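Local coordinates for uncharacterized protein (PDB 2QZI) that is of unknown function, a small, probably cytosolic protein of the DUF1827 family that binds sodium ions, at residues E15-N18 with N19-N23. Numbering follows the deposited sequence.
Sequences ELVN and NQLDN. With NA (sodium ion), chain E.
Leu21 N donates to Val17 O at 2.9 Å, and the same i to i+4 pattern joins Asn19 to Glu15, Gln20 to Leu16 and Asp22 to Asn18, so four consecutive backbone bonds carry the short helix 14-23 through this stretch. Near its C-terminal end the pattern weakens: Asn23 N reaches Asn19 O only in a weak bond of 3.2 Å. The Asn23 side chain adds a second bond to the same oxygen, its ND2 donating to a lone pair of Asn19 O at 2.6 Å, with that oxygen close to the plane of the Asn23 amide, so one carbonyl is held by two donors of the same residue. A little further round, Leu21 O binds a sodium ion at 2.5 Å, which is also bound by a water and the carbonyl oxygens of Thr24 and Ala26. One turn back, Asn18 ND2 donates a hydrogen bond to Gln14 O.

Packing is lighter. Val17 and Leu21 run side by side, and CG1 of Val17, anti to its own N (chi1 159°), meets CD1 of Leu21 at 3.8 Å. Leu16 CD1 lies equally near Gln20 CG, where the Gln20 chain bends at chi2; Leu16, Gln20 and Leu21 also touch strand 28-34. Sodium would probably polarise the Leu21 carbonyl, and together with the Asn23 amide it ties down backbone oxygens at the C-terminal end of this surface helix.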
ATOM      1  N   GLU A  15      -2.245   6.190  15.621  1.00 74.42           N
ATOM      2  CA  GLU A  15      -3.711   6.119  15.679  1.00 76.23           C
ATOM      3  C   GLU A  15      -4.266   5.283  14.533  1.00 75.32           C
ATOM      4  O   GLU A  15      -5.057   4.371  14.728  1.00 75.51           O
ATOM      5  CB  GLU A  15      -4.319   7.529  15.588  1.00 76.73           C
ATOM      6  CG  GLU A  15      -4.758   8.109  16.939  1.00 81.64           C
ATOM      7  CD  GLU A  15      -4.996   9.656  16.896  1.00 86.59           C
ATOM      8  OE1 GLU A  15      -5.473  10.176  15.830  1.00 82.68           O
ATOM      9  OE2 GLU A  15      -4.682  10.324  17.943  1.00 86.56           O
ATOM     10  N   LEU A  16      -3.872   5.645  13.323  1.00 75.11           N
ATOM     11  CA  LEU A  16      -4.372   4.980  12.152  1.00 75.34           C
ATOM     12  C   LEU A  16      -3.927   3.503  12.153  1.00 75.44           C
ATOM     13  O   LEU A  16      -4.714   2.626  11.860  1.00 76.87           O
ATOM     14  CB  LEU A  16      -3.922   5.710  10.886  1.00 74.61           C
ATOM     15  CG  LEU A  16      -4.173   4.919   9.604  1.00 76.84           C
ATOM     16  CD1 LEU A  16      -5.742   4.859   9.338  1.00 79.59           C
ATOM     17  CD2 LEU A  16      -3.476   5.622   8.481  1.00 79.82           C
ATOM     18  N   VAL A  17      -2.656   3.264  12.492  1.00 75.34           N
ATOM     19  CA  VAL A  17      -2.104   1.907  12.531  1.00 74.87           C
ATOM     20  C   VAL A  17      -2.952   1.041  13.463  1.00 74.49           C
ATOM     21  O   VAL A  17      -3.465  -0.003  13.046  1.00 75.36           O
ATOM     22  CB  VAL A  17      -0.601   1.948  13.001  1.00 74.55           C
ATOM     23  CG1 VAL A  17      -0.136   0.580  13.544  1.00 72.47           C
ATOM     24  CG2 VAL A  17       0.255   2.462  11.826  1.00 74.32           C
ATOM     25  N   ASN A  18      -3.119   1.488  14.712  1.00 72.71           N
ATOM     26  CA  ASN A  18      -3.982   0.783  15.626  1.00 72.72           C
ATOM     27  C   ASN A  18      -5.481   0.669  15.268  1.00 72.17           C
ATOM     28  O   ASN A  18      -6.101  -0.350  15.547  1.00 71.55           O
ATOM     29  CB  ASN A  18      -3.755   1.330  16.996  1.00 72.26           C
ATOM     30  CG  ASN A  18      -2.357   0.945  17.510  1.00 76.21           C
ATOM     31  OD1 ASN A  18      -2.153  -0.192  17.985  1.00 76.03           O
ATOM     32  ND2 ASN A  18      -1.369   1.861  17.329  1.00 71.95           N
ATOM     33  N   ASN A  19      -6.053   1.697  14.652  1.00 72.61           N
ATOM     34  CA  ASN A  19      -7.480   1.650  14.262  1.00 74.51           C
ATOM     35  C   ASN A  19      -7.699   0.491  13.264  1.00 74.10           C
ATOM     36  O   ASN A  19      -8.687  -0.243  13.367  1.00 74.40           O
ATOM     37  CB  ASN A  19      -8.010   2.990  13.676  1.00 74.26           C
ATOM     38  CG  ASN A  19      -8.280   4.078  14.769  1.00 80.04           C
ATOM     39  OD1 ASN A  19      -8.473   3.770  15.963  1.00 83.95           O
ATOM     40  ND2 ASN A  19      -8.295   5.373  14.346  1.00 82.57           N
ATOM     41  N   GLN A  20      -6.764   0.374  12.318  1.00 74.01           N
ATOM     42  CA  GLN A  20      -6.768  -0.627  11.245  1.00 73.54           C
ATOM     43  C   GLN A  20      -6.438  -2.017  11.773  1.00 73.24           C
ATOM     44  O   GLN A  20      -7.083  -2.983  11.370  1.00 74.27           O
ATOM     45  CB  GLN A  20      -5.790  -0.222  10.130  1.00 71.95           C
ATOM     46  CG  GLN A  20      -6.146   1.096   9.481  1.00 75.04           C
ATOM     47  CD  GLN A  20      -7.500   0.970   8.743  1.00 78.71           C
ATOM     48  OE1 GLN A  20      -7.656   0.082   7.930  1.00 75.85           O
ATOM     49  NE2 GLN A  20      -8.471   1.839   9.049  1.00 78.67           N
ATOM     50  N   LEU A  21      -5.456  -2.136  12.686  1.00 72.90           N
ATOM     51  CA  LEU A  21      -5.207  -3.434  13.326  1.00 72.71           C
ATOM     52  C   LEU A  21      -6.405  -3.954  14.142  1.00 72.95           C
ATOM     53  O   LEU A  21      -6.749  -5.139  14.037  1.00 70.29           O
ATOM     54  CB  LEU A  21      -3.944  -3.455  14.187  1.00 72.52           C
ATOM     55  CG  LEU A  21      -2.584  -3.200  13.501  1.00 72.48           C
ATOM     56  CD1 LEU A  21      -1.481  -2.854  14.490  1.00 71.76           C
ATOM     57  CD2 LEU A  21      -2.190  -4.427  12.655  1.00 71.34           C
ATOM     58  N   ASP A  22      -7.009  -3.087  14.958  1.00 72.78           N
ATOM     59  CA  ASP A  22      -8.074  -3.512  15.868  1.00 73.08           C
ATOM     60  C   ASP A  22      -9.392  -3.816  15.209  1.00 72.62           C
ATOM     61  O   ASP A  22     -10.200  -4.529  15.791  1.00 72.60           O
ATOM     62  CB  ASP A  22      -8.331  -2.460  16.919  1.00 73.27           C
ATOM     63  CG  ASP A  22      -7.168  -2.328  17.925  1.00 79.20           C
ATOM     64  OD1 ASP A  22      -6.225  -3.181  17.877  1.00 78.30           O
ATOM     65  OD2 ASP A  22      -7.199  -1.353  18.765  1.00 83.28           O
ATOM     66  N   ASN A  23      -9.647  -3.237  14.036  1.00 71.94           N
ATOM     67  CA  ASN A  23     -10.995  -3.244  13.449  1.00 71.93           C
ATOM     68  C   ASN A  23     -11.030  -3.812  12.060  1.00 72.50           C
ATOM     69  O   ASN A  23     -12.020  -3.699  11.378  1.00 72.55           O
ATOM     70  CB  ASN A  23     -11.569  -1.840  13.390  1.00 70.48           C
ATOM     71  CG  ASN A  23     -11.633  -1.215  14.749  1.00 72.15           C
ATOM     72  OD1 ASN A  23     -12.464  -1.595  15.557  1.00 74.98           O
ATOM     73  ND2 ASN A  23     -10.702  -0.313  15.041  1.00 72.15           N
TER
HETATM   74 NA    NA E 101      -6.486  -7.166  12.658  1.00 57.09          NA
HETATM   75  O   HOH W   1      -7.185  -9.511  12.921  1.00 59.14           O